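Local coordinates for copper-transporting ATPase PAA1, chloroplastic (Arabidopsis thaliana, PDB 5LBD), which moves monovalent copper across the plastid envelope at the cost of ATP, the piece in hand being its nucleotide-binding N-domain, at residues L30-A35 with K82-G87; Q58-E63 with A77-K82. The protein carries 2 engineered substitutions. All coordinates share one frame; numbering follows the deposited sequence. Where two conformers were deposited one is given.

Contact 1: residues L30-A35 with K82-G87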
loop_
_atom_site.group_PDB
_atom_site.type_symbol
_atom_site.label_atom_id
_atom_site.label_comp_id
_atom_site.label_asym_id
_atom_site.label_seq_id
_atom_site.Cartn_x
_atom_site.Cartn_y
_atom_site.Cartn_z
ATOM N N LEU A 30 -2.471 -5.224 3.451
ATOM C CA LEU A 30 -1.500 -5.908 2.602
ATOM C C LEU A 30 -2.134 -6.370 1.295
ATOM O O LEU A 30 -1.521 -6.271 0.216
ATOM C CB LEU A 30 -0.882 -7.101 3.321
ATOM C CG LEU A 30 0.166 -6.736 4.345
ATOM C CD1 LEU A 30 0.551 -7.966 5.089
ATOM C CD2 LEU A 30 1.389 -6.126 3.703
HETATM N N MSE A 31 -3.329 -6.919 1.362
HETATM C CA MSE A 31 -3.965 -7.421 0.165
HETATM C C MSE A 31 -4.370 -6.271 -0.771
HETATM O O MSE A 31 -4.225 -6.394 -1.958
HETATM C CB MSE A 31 -5.127 -8.320 0.559
HETATM C CG MSE A 31 -4.636 -9.599 1.261
HETATM SE SE MSE A 31 -5.961 -10.973 1.431
HETATM C CE MSE A 31 -7.272 -9.875 2.123
ATOM N N LEU A 32 -4.821 -5.137 -0.231
ATOM C CA LEU A 32 -5.156 -4.016 -1.103
ATOM C C LEU A 32 -3.903 -3.463 -1.756
ATOM O O LEU A 32 -3.885 -3.165 -2.952
ATOM C CB LEU A 32 -5.837 -2.922 -0.277
ATOM C CG LEU A 32 -7.251 -3.184 0.203
ATOM C CD1 LEU A 32 -7.612 -2.187 1.273
ATOM C CD2 LEU A 32 -8.237 -3.128 -0.926
ATOM N N ALA A 33 -2.848 -3.293 -0.968
ATOM C CA ALA A 33 -1.606 -2.758 -1.549
ATOM C C ALA A 33 -1.024 -3.716 -2.586
ATOM O O ALA A 33 -0.558 -3.302 -3.649
ATOM C CB ALA A 33 -0.596 -2.491 -0.446
ATOM N N ALA A 34 -1.090 -5.017 -2.318
ATOM C CA ALA A 34 -0.590 -5.972 -3.288
ATOM C C ALA A 34 -1.362 -5.920 -4.596
ATOM O O ALA A 34 -0.798 -6.205 -5.646
ATOM C CB ALA A 34 -0.633 -7.374 -2.713
ATOM N N ALA A 35 -2.658 -5.618 -4.552
ATOM C CA ALA A 35 -3.421 -5.510 -5.784
ATOM C C ALA A 35 -2.910 -4.360 -6.646
ATOM O O ALA A 35 -2.835 -4.471 -7.870
ATOM C CB ALA A 35 -4.887 -5.298 -5.464
ATOM N N LYS A 82 -12.292 1.087 -4.734
ATOM C CA LYS A 82 -11.608 2.013 -3.849
ATOM C C LYS A 82 -10.356 2.533 -4.524
ATOM O O LYS A 82 -9.650 1.777 -5.189
ATOM C CB LYS A 82 -11.244 1.334 -2.519
ATOM C CG LYS A 82 -12.446 0.941 -1.707
ATOM C CD LYS A 82 -12.035 0.052 -0.550
ATOM C CE LYS A 82 -11.859 -1.399 -0.985
ATOM N NZ LYS A 82 -13.154 -1.987 -1.414
ATOM N N ARG A 83 -10.033 3.817 -4.297
ATOM C CA ARG A 83 -8.771 4.377 -4.774
ATOM C C ARG A 83 -7.681 4.051 -3.762
ATOM O O ARG A 83 -7.639 4.637 -2.676
ATOM C CB ARG A 83 -8.871 5.892 -4.951
ATOM C CG ARG A 83 -10.083 6.356 -5.734
ATOM C CD ARG A 83 -10.065 7.895 -6.021
ATOM N NE ARG A 83 -10.166 8.732 -4.816
ATOM C CZ ARG A 83 -9.119 9.196 -4.133
ATOM N NH1 ARG A 83 -7.870 8.921 -4.529
ATOM N NH2 ARG A 83 -9.328 9.941 -3.048
ATOM N N VAL A 84 -6.784 3.142 -4.122
ATOM C CA VAL A 84 -5.776 2.622 -3.204
ATOM C C VAL A 84 -4.433 3.181 -3.647
ATOM O O VAL A 84 -4.019 2.957 -4.786
ATOM C CB VAL A 84 -5.754 1.088 -3.170
ATOM C CG1 VAL A 84 -4.641 0.608 -2.260
ATOM C CG2 VAL A 84 -7.077 0.552 -2.697
ATOM N N THR A 85 -3.759 3.907 -2.758
ATOM C CA THR A 85 -2.458 4.486 -3.037
ATOM C C THR A 85 -1.405 3.769 -2.214
ATOM O O THR A 85 -1.642 3.376 -1.074
ATOM C CB THR A 85 -2.404 5.970 -2.710
ATOM O OG1 THR A 85 -2.847 6.160 -1.364
ATOM C CG2 THR A 85 -3.295 6.722 -3.659
ATOM N N VAL A 86 -0.217 3.639 -2.791
ATOM C CA VAL A 86 0.930 3.010 -2.169
ATOM C C VAL A 86 2.131 3.894 -2.463
ATOM O O VAL A 86 2.537 4.009 -3.626
ATOM C CB VAL A 86 1.182 1.606 -2.699
ATOM C CG1 VAL A 86 2.304 1.002 -1.986
ATOM C CG2 VAL A 86 -0.074 0.733 -2.580
ATOM N N GLY A 87 2.692 4.529 -1.443
ATOM C CA GLY A 87 3.838 5.381 -1.709
ATOM C C GLY A 87 4.243 6.243 -0.548
ATOM O O GLY A 87 4.041 5.881 0.614
#
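Lys82 opens the strand by bringing its CE against Leu32 CD2 at 4.0 Å, and the two side chains cross at about a right angle. Bends at chi3 and chi4 (-82° and -66°) turn the lysine back on itself, so that CE faces the leucine while NZ is hydrogen-bonded to the backbone O of Asn80 in the preceding turn. Two residues on, Val84 pushes CG1 against the helix backbone; this methyl sits against the carbonyl O of Leu32 (3.9 Å), with the apolar contact to Leu32 CB at 4.2 Å, and no hydrogen bond crosses the interface. The helix thus rests on one face of the antiparallel sheet of the P-type ATPase N-domain, and the axes of the short segments 30-35 and 82-87 run almost perpendicular, at 84°, with a closest approach of 8.2 Å. Val86 continues the apolar face with its other branch: CG2, placed beside the backbone N and anti to the carbonyl carbon, touches Ala33 CB at 3.9 Å. The small alanine lets the valine methyl approach the helix backbone as well, with Val86 CG2 also 3.9 Å from Ala33 CA. Ile118 of the neighbouring strand 115-120 packs on both Ala33 and Val86, and Ile48 of helix 43-52 touches Ala33 too.

Contact 2: residues Q58-E63 with A77-K82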
loop_
_atom_site.group_PDB
_atom_site.type_symbol
_atom_site.label_atom_id
_atom_site.label_comp_id
_atom_site.label_asym_id
_atom_site.label_seq_id
_atom_site.Cartn_x
_atom_site.Cartn_y
_atom_site.Cartn_z
ATOM N N GLN A 58 -10.261 -15.160 -2.330
ATOM C CA GLN A 58 -10.627 -14.547 -3.604
ATOM C C GLN A 58 -9.795 -13.289 -3.824
ATOM O O GLN A 58 -10.023 -12.252 -3.191
ATOM C CB GLN A 58 -12.122 -14.207 -3.660
ATOM C CG GLN A 58 -13.074 -15.404 -3.459
ATOM C CD GLN A 58 -13.473 -15.634 -1.996
ATOM O OE1 GLN A 58 -12.634 -15.580 -1.100
ATOM N NE2 GLN A 58 -14.752 -15.908 -1.756
ATOM N N THR A 59 -8.825 -13.376 -4.719
ATOM C CA THR A 59 -7.888 -12.279 -4.901
ATOM C C THR A 59 -8.615 -11.021 -5.363
ATOM O O THR A 59 -9.367 -11.047 -6.342
ATOM C CB THR A 59 -6.820 -12.663 -5.931
ATOM O OG1 THR A 59 -7.420 -12.772 -7.233
ATOM C CG2 THR A 59 -6.156 -13.999 -5.567
HETATM N N MSE A 60 -8.409 -9.934 -4.625
HETATM C CA MSE A 60 -8.791 -8.603 -5.064
HETATM C C MSE A 60 -7.906 -8.202 -6.217
HETATM O O MSE A 60 -6.698 -8.445 -6.172
HETATM C CB MSE A 60 -8.624 -7.584 -3.951
HETATM C CG MSE A 60 -9.231 -7.960 -2.627
HETATM SE SE MSE A 60 -8.626 -6.649 -1.325
HETATM C CE MSE A 60 -9.496 -7.324 0.288
ATOM N N LYS A 61 -8.484 -7.578 -7.237
ATOM C CA LYS A 61 -7.704 -7.116 -8.371
ATOM C C LYS A 61 -7.965 -5.644 -8.643
ATOM O O LYS A 61 -9.067 -5.127 -8.424
ATOM C CB LYS A 61 -8.021 -7.935 -9.632
ATOM C CG LYS A 61 -7.016 -9.052 -9.918
ATOM C CD LYS A 61 -7.293 -9.779 -11.252
ATOM C CE LYS A 61 -8.398 -10.832 -11.111
ATOM N NZ LYS A 61 -8.397 -11.874 -12.208
ATOM N N ALA A 62 -6.926 -4.981 -9.124
ATOM C CA ALA A 62 -7.069 -3.642 -9.648
ATOM C C ALA A 62 -7.947 -3.663 -10.893
ATOM O O ALA A 62 -7.912 -4.604 -11.690
ATOM C CB ALA A 62 -5.691 -3.058 -9.973
ATOM N N GLU A 63 -8.705 -2.600 -11.063
ATOM C CA GLU A 63 -9.507 -2.473 -12.284
ATOM C C GLU A 63 -8.576 -2.308 -13.473
ATOM O O GLU A 63 -7.624 -1.591 -13.424
ATOM C CB GLU A 63 -10.548 -1.337 -12.261
ATOM C CG GLU A 63 -11.602 -1.478 -11.207
ATOM C CD GLU A 63 -12.652 -0.340 -11.224
ATOM O OE1 GLU A 63 -13.664 -0.444 -10.511
ATOM O OE2 GLU A 63 -12.427 0.665 -11.943
ATOM N N ALA A 77 -4.245 2.542 -7.889
ATOM C CA ALA A 77 -5.150 1.816 -8.765
ATOM C C ALA A 77 -6.497 1.800 -8.073
ATOM O O ALA A 77 -6.611 2.134 -6.892
ATOM C CB ALA A 77 -4.632 0.395 -9.070
ATOM N N ILE A 78 -7.520 1.424 -8.806
ATOM C CA ILE A 78 -8.820 1.176 -8.212
ATOM C C ILE A 78 -8.880 -0.299 -7.878
ATOM O O ILE A 78 -8.731 -1.150 -8.753
ATOM C CB ILE A 78 -9.958 1.573 -9.148
ATOM C CG1 ILE A 78 -9.810 3.038 -9.553
ATOM C CG2 ILE A 78 -11.328 1.313 -8.513
ATOM C CD1 ILE A 78 -9.900 4.000 -8.423
ATOM N N VAL A 79 -9.148 -0.599 -6.613
ATOM C CA VAL A 79 -9.277 -1.978 -6.164
ATOM C C VAL A 79 -10.629 -2.107 -5.498
ATOM O O VAL A 79 -10.907 -1.397 -4.527
ATOM C CB VAL A 79 -8.146 -2.355 -5.201
ATOM C CG1 VAL A 79 -8.257 -3.813 -4.780
ATOM C CG2 VAL A 79 -6.829 -2.095 -5.834
ATOM N N ASN A 80 -11.470 -2.986 -6.036
ATOM C CA ASN A 80 -12.827 -3.172 -5.545
ATOM C C ASN A 80 -13.471 -1.829 -5.229
ATOM O O ASN A 80 -13.952 -1.582 -4.125
ATOM C CB ASN A 80 -12.834 -4.089 -4.327
ATOM C CG ASN A 80 -12.449 -5.534 -4.674
ATOM O OD1 ASN A 80 -12.434 -5.927 -5.846
ATOM N ND2 ASN A 80 -12.149 -6.332 -3.647
ATOM N N ASN A 81 -13.449 -0.940 -6.221
ATOM C CA ASN A 81 -14.130 0.346 -6.179
ATOM C C ASN A 81 -13.512 1.332 -5.196
ATOM O O ASN A 81 -14.142 2.342 -4.857
ATOM C CB ASN A 81 -15.613 0.181 -5.865
ATOM C CG ASN A 81 -16.360 -0.480 -6.984
ATOM O OD1 ASN A 81 -17.037 -1.486 -6.790
ATOM N ND2 ASN A 81 -16.242 0.087 -8.177
ATOM N N LYS A 82 -12.292 1.087 -4.734
ATOM C CA LYS A 82 -11.608 2.013 -3.849
ATOM C C LYS A 82 -10.356 2.533 -4.524
ATOM O O LYS A 82 -9.650 1.777 -5.189
ATOM C CB LYS A 82 -11.244 1.334 -2.519
ATOM C CG LYS A 82 -12.446 0.941 -1.707
ATOM C CD LYS A 82 -12.035 0.052 -0.550
ATOM C CE LYS A 82 -11.859 -1.399 -0.985
ATOM N NZ LYS A 82 -13.154 -1.987 -1.414
#
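Glu63 and Ile78 join the two segments by a backbone hydrogen bond: Glu63 N donates to Ile78 O over 2.7 Å, with an N-H...O angle of 159° and the donor nearly in line with the carbonyl. The same oxygen receives a CA-H...O contact from Ala62 CA at 3.1 Å, so one carbonyl grips two successive residues of the extended 58-63 segment. Apolar contacts flank this point. Ala62 CB meets Ala77 CB at 3.7 Å, and Met60, a selenomethionine, brings its CB to 3.9 Å from Val79 CG1. From there the methionine chain runs on extended and leads away from the strand, its selenium end, in the conformer given, packing against Leu32 of helix 26-37. Asn80 ND2 rests against the Met60 CG methylene, the two chains crossing at about a right angle. The carboxylate of Glu63 lies against Ile78, with Ile78 CG2 3.4 Å from Glu63 CD; CG2, anti to the backbone N of Ile78, is the branch turned to the carboxylate. One polar approach is loose: Asn81 ND2 is 3.5 Å from Glu63 OE1, the amide and carboxylate planes standing 89° apart. Thr66 OG1 bonds both Glu63 O and Ile78 N, tying the segments together a second time. Val79 to Lys82 form a type I' turn, with left-handed backbone angles at both asparagines, the tight connection of a two-residue beta hairpin.

Overall arrangement
The centres of the two contacts lie about 8 Å apart, and contact 2 is nested within the chain loop that contact 1 closes: helix 26-37 comes first, then the 58-63 loop, strand 74-79 and strand 82-87. The last two strands are neighbours in the antiparallel sheet, where Val84 N lies 3.0 Å from Ala77 O, a probable hydrogen bond; the two contacts share Lys82, where strand 82-87 begins. On the helix side Ala35 CB packs 3.7 Å from Met60 O. Both hairpin strands therefore lie on the helix, through Val79, Val84 and Val86, while the loop meets the first strand and the turn, uniting sheet, helix and loop in the ATPase's nucleotide-binding domain.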